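Long-range contacts in amyloid-like protein 1 (Homo sapiens, PDB 3Q7L), which belongs to the amyloid precursor protein family and, through its helical E2 domain, probably binds heparin-like sulfated glycans: residues B[135-140]-B[178-183]; B[124-129]-B[191-196]; B[114-119]-B[184-189]. One frame throughout, in Å; residues are numbered along the deposited sequence.

Interaction 1. Residues B[135-140]-B[178-183]; sequences RYLRAE and ERVNQS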
ATOM      1  N   ARG B 135       1.104  27.852  12.012  1.00 21.50           N
ATOM      2  CA  ARG B 135       0.346  26.634  12.282  1.00 28.69           C
ATOM      3  C   ARG B 135      -0.829  26.496  11.295  1.00 22.10           C
ATOM      4  O   ARG B 135      -1.093  25.414  10.761  1.00 19.85           O
ATOM      5  CB  ARG B 135      -0.172  26.666  13.723  1.00 25.93           C
ATOM      6  CG  ARG B 135      -0.970  25.445  14.155  1.00 33.56           C
ATOM      7  CD  ARG B 135      -1.661  25.685  15.502  1.00 35.96           C
ATOM      8  NE  ARG B 135      -2.462  24.535  15.912  1.00 45.61           N
ATOM      9  CZ  ARG B 135      -3.363  24.549  16.891  1.00 49.98           C
ATOM     10  NH1 ARG B 135      -3.592  25.660  17.582  1.00 59.81           N
ATOM     11  NH2 ARG B 135      -4.043  23.447  17.178  1.00 48.82           N
ATOM     12  N   TYR B 136      -1.534  27.595  11.058  1.00 21.96           N
ATOM     13  CA  TYR B 136      -2.662  27.570  10.146  1.00 24.18           C
ATOM     14  C   TYR B 136      -2.182  27.232   8.733  1.00 21.91           C
ATOM     15  O   TYR B 136      -2.711  26.328   8.081  1.00 19.57           O
ATOM     16  CB  TYR B 136      -3.374  28.927  10.131  1.00 21.12           C
ATOM     17  CG  TYR B 136      -4.423  29.018   9.050  1.00 18.30           C
ATOM     18  CD1 TYR B 136      -5.643  28.363   9.183  1.00 19.65           C
ATOM     19  CD2 TYR B 136      -4.163  29.695   7.859  1.00 19.71           C
ATOM     20  CE1 TYR B 136      -6.584  28.376   8.154  1.00 17.42           C
ATOM     21  CE2 TYR B 136      -5.092  29.708   6.822  1.00 14.51           C
ATOM     22  CZ  TYR B 136      -6.296  29.047   6.980  1.00 19.00           C
ATOM     23  OH  TYR B 136      -7.213  29.044   5.954  1.00 27.60           O
ATOM     24  N   LEU B 137      -1.176  27.953   8.258  1.00 19.49           N
ATOM     25  CA  LEU B 137      -0.664  27.701   6.928  1.00 22.53           C
ATOM     26  C   LEU B 137      -0.125  26.277   6.779  1.00 24.82           C
ATOM     27  O   LEU B 137      -0.153  25.721   5.688  1.00 23.14           O
ATOM     28  CB  LEU B 137       0.418  28.712   6.574  1.00 18.80           C
ATOM     29  CG  LEU B 137      -0.039  30.161   6.381  1.00 24.21           C
ATOM     30  CD1 LEU B 137       1.192  31.014   6.115  1.00 28.25           C
ATOM     31  CD2 LEU B 137      -1.017  30.273   5.220  1.00 18.57           C
ATOM     32  N   ARG B 138       0.366  25.675   7.857  1.00 17.75           N
ATOM     33  CA  ARG B 138       0.860  24.306   7.739  1.00 22.99           C
ATOM     34  C   ARG B 138      -0.314  23.332   7.654  1.00 20.83           C
ATOM     35  O   ARG B 138      -0.220  22.280   7.021  1.00 18.49           O
ATOM     36  CB  ARG B 138       1.767  23.934   8.915  1.00 25.74           C
ATOM     37  CG  ARG B 138       3.117  24.626   8.900  1.00 25.52           C
ATOM     38  CD  ARG B 138       4.139  23.873   9.735  1.00 63.87           C
ATOM     39  NE  ARG B 138       4.050  24.168  11.163  1.00 85.01           N
ATOM     40  CZ  ARG B 138       4.927  23.730  12.062  1.00113.79           C
ATOM     41  NH1 ARG B 138       5.956  22.986  11.673  1.00126.71           N
ATOM     42  NH2 ARG B 138       4.761  24.010  13.348  1.00 95.91           N
ATOM     43  N   ALA B 139      -1.426  23.678   8.295  1.00 14.11           N
ATOM     44  CA  ALA B 139      -2.594  22.810   8.226  1.00 22.57           C
ATOM     45  C   ALA B 139      -3.129  22.828   6.788  1.00 18.91           C
ATOM     46  O   ALA B 139      -3.515  21.790   6.256  1.00 19.43           O
ATOM     47  CB  ALA B 139      -3.671  23.279   9.204  1.00 15.87           C
ATOM     48  N   GLU B 140      -3.139  24.004   6.157  1.00 17.70           N
ATOM     49  CA  GLU B 140      -3.632  24.127   4.781  1.00 21.71           C
ATOM     50  C   GLU B 140      -2.709  23.377   3.824  1.00 22.73           C
ATOM     51  O   GLU B 140      -3.161  22.732   2.888  1.00 19.58           O
ATOM     52  CB  GLU B 140      -3.733  25.600   4.364  1.00 15.06           C
ATOM     53  CG  GLU B 140      -4.879  26.359   5.032  1.00 20.92           C
ATOM     54  CD  GLU B 140      -6.261  25.897   4.580  1.00 23.32           C
ATOM     55  OE1 GLU B 140      -7.226  26.661   4.798  1.00 17.78           O
ATOM     56  OE2 GLU B 140      -6.400  24.778   4.022  1.00 19.04           O
ATOM     57  N   GLU B 178      -7.716  29.970  -1.903  1.00 17.96           N
ATOM     58  CA  GLU B 178      -8.561  31.119  -1.589  1.00 21.85           C
ATOM     59  C   GLU B 178      -8.781  31.234  -0.088  1.00 23.04           C
ATOM     60  O   GLU B 178      -8.920  32.341   0.439  1.00 28.77           O
ATOM     61  CB  GLU B 178      -9.916  31.025  -2.286  1.00 19.48           C
ATOM     62  CG  GLU B 178     -10.956  31.973  -1.698  1.00 21.18           C
ATOM     63  CD  GLU B 178     -10.721  33.437  -2.047  1.00 36.86           C
ATOM     64  OE1 GLU B 178      -9.622  33.787  -2.543  1.00 30.98           O
ATOM     65  OE2 GLU B 178     -11.652  34.241  -1.816  1.00 37.36           O
ATOM     66  N   ARG B 179      -8.829  30.093   0.597  1.00 22.98           N
ATOM     67  CA  ARG B 179      -9.003  30.095   2.055  1.00 26.35           C
ATOM     68  C   ARG B 179      -7.768  30.739   2.677  1.00 19.37           C
ATOM     69  O   ARG B 179      -7.871  31.550   3.585  1.00 26.05           O
ATOM     70  CB  ARG B 179      -9.148  28.673   2.612  1.00 17.08           C
ATOM     71  CG  ARG B 179     -10.566  28.208   2.874  1.00 28.74           C
ATOM     72  CD  ARG B 179     -10.584  27.130   3.955  1.00 16.21           C
ATOM     73  NE  ARG B 179      -9.585  26.087   3.711  1.00 20.59           N
ATOM     74  CZ  ARG B 179      -9.848  24.871   3.240  1.00 17.72           C
ATOM     75  NH1 ARG B 179     -11.091  24.516   2.958  1.00 16.94           N
ATOM     76  NH2 ARG B 179      -8.856  24.011   3.037  1.00 16.91           N
ATOM     77  N   VAL B 180      -6.594  30.357   2.188  1.00 26.66           N
ATOM     78  CA  VAL B 180      -5.350  30.923   2.692  1.00 23.82           C
ATOM     79  C   VAL B 180      -5.335  32.444   2.464  1.00 36.94           C
ATOM     80  O   VAL B 180      -4.900  33.208   3.335  1.00 27.58           O
ATOM     81  CB  VAL B 180      -4.134  30.265   2.013  1.00 21.89           C
ATOM     82  CG1 VAL B 180      -2.868  31.101   2.248  1.00 22.39           C
ATOM     83  CG2 VAL B 180      -3.942  28.856   2.584  1.00 27.34           C
ATOM     84  N   ASN B 181      -5.812  32.882   1.300  1.00 31.94           N
ATOM     85  CA  ASN B 181      -5.867  34.316   1.018  1.00 29.21           C
ATOM     86  C   ASN B 181      -6.890  34.978   1.936  1.00 24.74           C
ATOM     87  O   ASN B 181      -6.644  36.058   2.462  1.00 25.96           O
ATOM     88  CB  ASN B 181      -6.260  34.598  -0.437  1.00 33.61           C
ATOM     89  CG  ASN B 181      -5.149  34.290  -1.410  1.00 35.93           C
ATOM     90  OD1 ASN B 181      -3.977  34.516  -1.116  1.00 53.00           O
ATOM     91  ND2 ASN B 181      -5.509  33.789  -2.588  1.00 42.10           N
ATOM     92  N   GLN B 182      -8.036  34.337   2.138  1.00 32.66           N
ATOM     93  CA  GLN B 182      -9.052  34.930   3.004  1.00 29.65           C
ATOM     94  C   GLN B 182      -8.584  34.993   4.449  1.00 49.05           C
ATOM     95  O   GLN B 182      -8.852  35.968   5.163  1.00 37.70           O
ATOM     96  CB  GLN B 182     -10.361  34.149   2.926  1.00 28.53           C
ATOM     97  CG  GLN B 182     -11.228  34.554   1.749  1.00 42.57           C
ATOM     98  CD  GLN B 182     -11.948  35.883   1.973  1.00 72.94           C
ATOM     99  OE1 GLN B 182     -11.495  36.741   2.740  1.00 43.54           O
ATOM    100  NE2 GLN B 182     -13.074  36.062   1.287  1.00 61.00           N
ATOM    101  N   SER B 183      -7.882  33.954   4.882  1.00 35.77           N
ATOM    102  CA  SER B 183      -7.389  33.913   6.245  1.00 38.36           C
ATOM    103  C   SER B 183      -6.296  34.957   6.441  1.00 32.31           C
ATOM    104  O   SER B 183      -6.220  35.592   7.485  1.00 41.48           O
ATOM    105  CB  SER B 183      -6.874  32.510   6.579  1.00 36.73           C
ATOM    106  OG  SER B 183      -7.944  31.577   6.571  1.00 30.83           O
TER
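A bidentate salt bridge beside a strip of apolar packing joins helices 126-157 and 159-184, two neighbours in sequence that run back against each other as a helical hairpin of the E2 domain. Residues 135-140 and 178-183 have axes 10.7 Å apart at an angle of 169°. The NE edge of the Arg179 guanidinium meets the Glu140 carboxylate: Arg179 NE donates to Glu140 OE1 at 2.7 Å, and Arg179 NH2 to Glu140 OE2 at 2.8 Å. Each oxygen uses its syn lone pair, and the two planes lie only 6° apart. A bend in the arginine chain (chi3 -48°) turns this edge toward the acid. Glu140 is buried, and the paired nitrogens would largely offset its charge. One turn away, Ser183 CB lies 3.3 Å from Tyr136 CE2. Ser183 OG is 2.7 Å from Tyr136 OH. Ser183 OG also donates to Arg179 O at 3.0 Å from above the carbonyl plane, which probably limits rotation of the hydroxyl; the same oxygen accepts the backbone N-H of Ser183. Val180 divides its branches: CG1 meets Leu137 CD2 at 3.6 Å, while CG2 slides along Glu140 CG, also at 3.6 Å. Glu143 is a second salt-bridge partner of Arg179 NH2. On the charged side Arg108 of helix 64-119 touches Glu140 and Arg179, whereas Leu204 and Leu205 of helix 191-206 pack against Leu137, and Leu205 also reaches Val180.

Interaction 2. Residues B[124-129]-B[191-196]; sequences PQAERV and PHLAQE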
ATOM      1  N   PRO B 124      -2.248  42.817  20.470  1.00 58.60           N
ATOM      2  CA  PRO B 124      -1.677  41.843  19.532  1.00 63.22           C
ATOM      3  C   PRO B 124      -0.153  41.713  19.536  1.00 57.61           C
ATOM      4  O   PRO B 124       0.569  42.671  19.266  1.00 58.91           O
ATOM      5  CB  PRO B 124      -2.219  42.316  18.190  1.00 64.88           C
ATOM      6  CG  PRO B 124      -3.596  42.759  18.560  1.00 54.07           C
ATOM      7  CD  PRO B 124      -3.348  43.561  19.829  1.00 63.67           C
ATOM      8  N   GLN B 125       0.321  40.508  19.832  1.00 49.37           N
ATOM      9  CA  GLN B 125       1.749  40.226  19.880  1.00 40.24           C
ATOM     10  C   GLN B 125       2.212  39.586  18.581  1.00 41.42           C
ATOM     11  O   GLN B 125       1.803  38.475  18.245  1.00 36.13           O
ATOM     12  CB  GLN B 125       2.037  39.308  21.063  1.00 36.68           C
ATOM     13  CG  GLN B 125       1.592  39.915  22.374  1.00 62.57           C
ATOM     14  CD  GLN B 125       1.269  38.885  23.434  1.00 85.62           C
ATOM     15  OE1 GLN B 125       0.845  39.232  24.537  1.00 71.28           O
ATOM     16  NE2 GLN B 125       1.463  37.610  23.109  1.00 79.07           N
ATOM     17  N   ALA B 126       3.071  40.299  17.860  1.00 33.20           N
ATOM     18  CA  ALA B 126       3.588  39.837  16.579  1.00 42.45           C
ATOM     19  C   ALA B 126       4.098  38.399  16.590  1.00 45.70           C
ATOM     20  O   ALA B 126       3.944  37.677  15.603  1.00 52.64           O
ATOM     21  CB  ALA B 126       4.692  40.775  16.102  1.00 51.80           C
ATOM     22  N   GLU B 127       4.708  37.991  17.699  1.00 36.13           N
ATOM     23  CA  GLU B 127       5.251  36.645  17.824  1.00 31.91           C
ATOM     24  C   GLU B 127       4.150  35.599  17.885  1.00 23.82           C
ATOM     25  O   GLU B 127       4.174  34.605  17.161  1.00 31.55           O
ATOM     26  CB  GLU B 127       6.139  36.542  19.066  1.00 20.00           C
ATOM     27  N   ARG B 128       3.183  35.833  18.758  1.00 35.66           N
ATOM     28  CA  ARG B 128       2.064  34.918  18.930  1.00 31.38           C
ATOM     29  C   ARG B 128       1.254  34.816  17.632  1.00 39.66           C
ATOM     30  O   ARG B 128       0.813  33.730  17.242  1.00 30.49           O
ATOM     31  CB  ARG B 128       1.165  35.373  20.082  1.00 20.00           C
ATOM     32  N   VAL B 129       1.064  35.947  16.959  1.00 26.95           N
ATOM     33  CA  VAL B 129       0.313  35.959  15.712  1.00 33.19           C
ATOM     34  C   VAL B 129       1.075  35.219  14.618  1.00 31.11           C
ATOM     35  O   VAL B 129       0.493  34.420  13.894  1.00 24.90           O
ATOM     36  CB  VAL B 129      -0.008  37.415  15.266  1.00 21.23           C
ATOM     37  CG1 VAL B 129      -0.394  37.470  13.786  1.00 19.43           C
ATOM     38  CG2 VAL B 129      -1.149  37.942  16.110  1.00 23.69           C
ATOM     39  N   PRO B 191      -3.031  46.963   9.572  1.00 45.24           N
ATOM     40  CA  PRO B 191      -1.941  47.453   8.722  1.00 48.68           C
ATOM     41  C   PRO B 191      -0.548  47.362   9.344  1.00 46.34           C
ATOM     42  O   PRO B 191       0.373  46.791   8.749  1.00 44.16           O
ATOM     43  CB  PRO B 191      -2.360  48.893   8.427  1.00 52.37           C
ATOM     44  CG  PRO B 191      -3.853  48.815   8.438  1.00 62.22           C
ATOM     45  CD  PRO B 191      -4.110  47.964   9.661  1.00 43.98           C
ATOM     46  N   HIS B 192      -0.402  47.926  10.542  1.00 29.36           N
ATOM     47  CA  HIS B 192       0.879  47.919  11.238  1.00 52.61           C
ATOM     48  C   HIS B 192       1.412  46.500  11.435  1.00 42.03           C
ATOM     49  O   HIS B 192       2.544  46.190  11.055  1.00 47.58           O
ATOM     50  CB  HIS B 192       0.746  48.631  12.595  1.00 55.68           C
ATOM     51  N   LEU B 193       0.591  45.641  12.025  1.00 45.74           N
ATOM     52  CA  LEU B 193       0.993  44.264  12.267  1.00 43.16           C
ATOM     53  C   LEU B 193       1.341  43.582  10.947  1.00 40.91           C
ATOM     54  O   LEU B 193       2.373  42.918  10.832  1.00 34.84           O
ATOM     55  CB  LEU B 193      -0.135  43.510  12.971  1.00 46.79           C
ATOM     56  CG  LEU B 193       0.223  42.245  13.758  1.00 60.26           C
ATOM     57  CD1 LEU B 193       1.302  42.546  14.794  1.00 49.41           C
ATOM     58  CD2 LEU B 193      -1.030  41.725  14.438  1.00 42.26           C
ATOM     59  N   ALA B 194       0.485  43.773   9.947  1.00 34.78           N
ATOM     60  CA  ALA B 194       0.684  43.171   8.635  1.00 42.21           C
ATOM     61  C   ALA B 194       1.997  43.593   8.003  1.00 52.51           C
ATOM     62  O   ALA B 194       2.769  42.758   7.523  1.00 47.09           O
ATOM     63  CB  ALA B 194      -0.473  43.540   7.715  1.00 42.20           C
ATOM     64  N   GLN B 195       2.244  44.898   7.995  1.00 48.51           N
ATOM     65  CA  GLN B 195       3.471  45.417   7.415  1.00 66.85           C
ATOM     66  C   GLN B 195       4.690  44.841   8.137  1.00 61.08           C
ATOM     67  O   GLN B 195       5.706  44.531   7.514  1.00 59.88           O
ATOM     68  CB  GLN B 195       3.487  46.947   7.504  1.00 66.30           C
ATOM     69  N   GLU B 196       4.569  44.684   9.451  1.00 52.92           N
ATOM     70  CA  GLU B 196       5.653  44.167  10.283  1.00 52.83           C
ATOM     71  C   GLU B 196       6.017  42.709  10.011  1.00 59.17           C
ATOM     72  O   GLU B 196       7.197  42.354   9.952  1.00 54.47           O
ATOM     73  CB  GLU B 196       5.280  44.324  11.756  1.00 55.78           C
ATOM     74  CG  GLU B 196       6.433  44.150  12.720  1.00 60.80           C
ATOM     75  CD  GLU B 196       5.997  44.303  14.168  1.00 71.91           C
ATOM     76  OE1 GLU B 196       5.107  45.139  14.430  1.00 72.79           O
ATOM     77  OE2 GLU B 196       6.549  43.600  15.041  1.00 64.47           O
TER
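The one flat side-chain group meeting the other segment is the carboxylate of Glu196, which brings a single oxygen, OE2, to 3.5 Å from Ala126 CB. Beside it lies the apolar closure of one end of the E2 helical bundle, where the start of helix 126-157 meets the first turns of helix 191-206. Leu193 carries it. With CG opposite the backbone N (chi1 -158°), the side chain projects across the gap and its two methyls part. Leu193 CD1 rests 4.0 Å from Ala126 CB, while Leu193 CD2 meets Val129 CG2 tip to tip at 4.1 Å. Pro124 joins in through one corner of its puckered ring, its CB lying 4.0 Å from Leu193 CD2. No hydrogen bond crosses between the segments; the contact is van der Waals packing. Leu119 of helix 64-119 and Leu187 of the preceding loop also touch Leu193, and its backbone N is hydrogen-bonded to Asn190 OD1. An alanine here would take away both methyls and would probably open a gap between Pro124, Ala126 and Val129, with Leu119 and Leu187 losing a neighbour as well. Glu196 is exposed and reaches Ala126 on an extended chain. Gln125 stands at the N-cap position of helix 126-157, and Gln125 O accepts the N-H of Val129, with an N to O distance of 2.9 Å.

Interaction 3. Residues B[114-119]-B[184-189]; sequences GFLAAL and LGLLDQ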
ATOM      1  N   GLY B 114      -6.971  29.605  16.623  1.00 23.91           N
ATOM      2  CA  GLY B 114      -5.786  30.109  17.285  1.00 30.04           C
ATOM      3  C   GLY B 114      -5.251  31.361  16.629  1.00 31.16           C
ATOM      4  O   GLY B 114      -4.774  32.272  17.304  1.00 38.13           O
ATOM      5  N   PHE B 115      -5.312  31.402  15.305  1.00 31.76           N
ATOM      6  CA  PHE B 115      -4.840  32.560  14.566  1.00 29.16           C
ATOM      7  C   PHE B 115      -5.757  33.725  14.884  1.00 33.60           C
ATOM      8  O   PHE B 115      -5.307  34.856  15.071  1.00 28.90           O
ATOM      9  CB  PHE B 115      -4.869  32.269  13.070  1.00 34.89           C
ATOM     10  CG  PHE B 115      -4.453  33.431  12.209  1.00 37.20           C
ATOM     11  CD1 PHE B 115      -3.252  34.097  12.437  1.00 23.61           C
ATOM     12  CD2 PHE B 115      -5.234  33.811  11.119  1.00 26.52           C
ATOM     13  CE1 PHE B 115      -2.829  35.118  11.586  1.00 26.10           C
ATOM     14  CE2 PHE B 115      -4.820  34.824  10.267  1.00 24.76           C
ATOM     15  CZ  PHE B 115      -3.614  35.479  10.499  1.00 28.51           C
ATOM     16  N   LEU B 116      -7.047  33.422  14.951  1.00 27.94           N
ATOM     17  CA  LEU B 116      -8.067  34.410  15.245  1.00 30.23           C
ATOM     18  C   LEU B 116      -7.854  34.970  16.638  1.00 36.77           C
ATOM     19  O   LEU B 116      -7.957  36.176  16.844  1.00 31.62           O
ATOM     20  CB  LEU B 116      -9.449  33.776  15.141  1.00 46.39           C
ATOM     21  CG  LEU B 116     -10.473  34.561  14.325  1.00 57.00           C
ATOM     22  CD1 LEU B 116      -9.894  34.870  12.955  1.00 72.53           C
ATOM     23  CD2 LEU B 116     -11.748  33.753  14.195  1.00 61.76           C
ATOM     24  N   ALA B 117      -7.552  34.093  17.595  1.00 35.45           N
ATOM     25  CA  ALA B 117      -7.319  34.529  18.967  1.00 38.27           C
ATOM     26  C   ALA B 117      -6.113  35.481  19.046  1.00 28.63           C
ATOM     27  O   ALA B 117      -6.219  36.567  19.601  1.00 36.57           O
ATOM     28  CB  ALA B 117      -7.103  33.323  19.873  1.00 32.19           C
ATOM     29  N   ALA B 118      -4.981  35.075  18.475  1.00 31.20           N
ATOM     30  CA  ALA B 118      -3.769  35.888  18.486  1.00 29.05           C
ATOM     31  C   ALA B 118      -3.945  37.274  17.839  1.00 35.76           C
ATOM     32  O   ALA B 118      -3.228  38.216  18.176  1.00 26.53           O
ATOM     33  CB  ALA B 118      -2.650  35.141  17.794  1.00 27.13           C
ATOM     34  N   LEU B 119      -4.885  37.383  16.904  1.00 25.58           N
ATOM     35  CA  LEU B 119      -5.162  38.646  16.229  1.00 35.11           C
ATOM     36  C   LEU B 119      -6.110  39.513  17.062  1.00 43.76           C
ATOM     37  O   LEU B 119      -6.127  40.737  16.915  1.00 32.11           O
ATOM     38  CB  LEU B 119      -5.806  38.406  14.858  1.00 30.21           C
ATOM     39  CG  LEU B 119      -4.950  37.997  13.658  1.00 45.49           C
ATOM     40  CD1 LEU B 119      -5.843  37.811  12.443  1.00 22.15           C
ATOM     41  CD2 LEU B 119      -3.910  39.057  13.382  1.00 37.74           C
ATOM     42  N   LEU B 184      -5.453  35.138   5.434  1.00 31.57           N
ATOM     43  CA  LEU B 184      -4.397  36.131   5.517  1.00 27.73           C
ATOM     44  C   LEU B 184      -4.992  37.538   5.540  1.00 53.59           C
ATOM     45  O   LEU B 184      -4.405  38.468   6.104  1.00 50.23           O
ATOM     46  CB  LEU B 184      -3.456  36.003   4.326  1.00 30.73           C
ATOM     47  CG  LEU B 184      -2.249  35.085   4.515  1.00 57.92           C
ATOM     48  CD1 LEU B 184      -1.462  35.024   3.211  1.00 42.02           C
ATOM     49  CD2 LEU B 184      -1.373  35.607   5.653  1.00 39.48           C
ATOM     50  N   GLY B 185      -6.158  37.688   4.914  1.00 38.75           N
ATOM     51  CA  GLY B 185      -6.821  38.973   4.872  1.00 37.42           C
ATOM     52  C   GLY B 185      -7.217  39.399   6.266  1.00 34.15           C
ATOM     53  O   GLY B 185      -7.507  40.566   6.509  1.00 35.96           O
ATOM     54  N   LEU B 186      -7.244  38.445   7.190  1.00 33.34           N
ATOM     55  CA  LEU B 186      -7.590  38.748   8.569  1.00 36.26           C
ATOM     56  C   LEU B 186      -6.454  39.565   9.173  1.00 37.61           C
ATOM     57  O   LEU B 186      -6.660  40.382  10.066  1.00 41.27           O
ATOM     58  CB  LEU B 186      -7.784  37.453   9.367  1.00 49.39           C
ATOM     59  CG  LEU B 186      -9.100  36.705   9.152  1.00 53.49           C
ATOM     60  CD1 LEU B 186      -9.052  35.320   9.790  1.00 34.37           C
ATOM     61  CD2 LEU B 186     -10.224  37.537   9.745  1.00 47.19           C
ATOM     62  N   LEU B 187      -5.249  39.336   8.664  1.00 40.92           N
ATOM     63  CA  LEU B 187      -4.069  40.033   9.146  1.00 38.93           C
ATOM     64  C   LEU B 187      -3.952  41.435   8.553  1.00 49.34           C
ATOM     65  O   LEU B 187      -3.291  42.303   9.125  1.00 59.63           O
ATOM     66  CB  LEU B 187      -2.810  39.226   8.815  1.00 30.32           C
ATOM     67  CG  LEU B 187      -1.513  39.821   9.360  1.00 42.96           C
ATOM     68  CD1 LEU B 187      -1.623  39.951  10.867  1.00 48.25           C
ATOM     69  CD2 LEU B 187      -0.336  38.954   8.983  1.00 52.08           C
ATOM     70  N   ASP B 188      -4.589  41.658   7.406  1.00 56.54           N
ATOM     71  CA  ASP B 188      -4.546  42.968   6.762  1.00 55.82           C
ATOM     72  C   ASP B 188      -5.490  43.956   7.442  1.00 51.90           C
ATOM     73  O   ASP B 188      -5.479  45.145   7.128  1.00 70.57           O
ATOM     74  CB  ASP B 188      -4.900  42.855   5.275  1.00 70.16           C
ATOM     75  CG  ASP B 188      -3.828  42.152   4.473  1.00 57.11           C
ATOM     76  OD1 ASP B 188      -2.657  42.580   4.543  1.00 53.83           O
ATOM     77  OD2 ASP B 188      -4.157  41.173   3.771  1.00 76.10           O
ATOM     78  N   GLN B 189      -6.307  43.463   8.365  1.00 54.92           N
ATOM     79  CA  GLN B 189      -7.226  44.331   9.091  1.00 49.53           C
ATOM     80  C   GLN B 189      -6.429  45.093  10.151  1.00 56.35           C
ATOM     81  O   GLN B 189      -6.979  45.880  10.921  1.00 50.71           O
ATOM     82  CB  GLN B 189      -8.322  43.507   9.746  1.00 63.88           C
TER
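With chi1 at 177°, Phe115 swings its ring out from helix 64-119 to residues 184-189, and Leu187, whose chi1 of -176° likewise sets CG opposite its backbone N, comes across to meet Leu119. The ring touches through its far end: Phe115 CZ lies 4.2 Å from Leu187 CB, which sits at the ring edge, and Phe115 CE2 is 4.1 Å from Leu186 CB. Leu119 CD1, from the same helix, lies over one face of the Phe115 ring, 3.7 Å from its plane and displaced from the middle. That methyl also packs on Leu186 CB, while Leu119 CD2 meets Leu187 CD1 at 3.5 Å; the two side chains cross at about a right angle. In the E2 helical bundle this is where the long helix 64-119 ends against the connection between helix 159-184 and helix 191-206. Ile201 of helix 191-206 presses on Leu187, and Leu133 and Val129 of helix 126-157 reach Phe115 and Leu119 respectively. Leu116 CD1 and Leu186 CD1 are modelled 3.3 Å apart, closer than usual carbon contact, so the exact fit there is doubtful.

In the fold
All three contacts lie in the same end of the elongated chain: the centres of interactions 2, 3 and 1 are about 36, 30 and 21 Å from the centre of the chain. Interactions 2 and 3 have centres about 9 Å apart and touch, with Ala194 CB 3.4 Å from Leu187 O and Pro124 CG 3.6 Å from Leu119 O. Interaction 3 also meets interaction 1, centre to centre about 11 Å, where Ser183 O lies 3.2 Å from Phe115 CE2. Interactions 1 and 2 share helix 126-157 without touching; their nearest atoms are about 7 Å apart. Along the chain interaction 1 is nested within both loops closed by the others, whereas interactions 2 and 3 interleave.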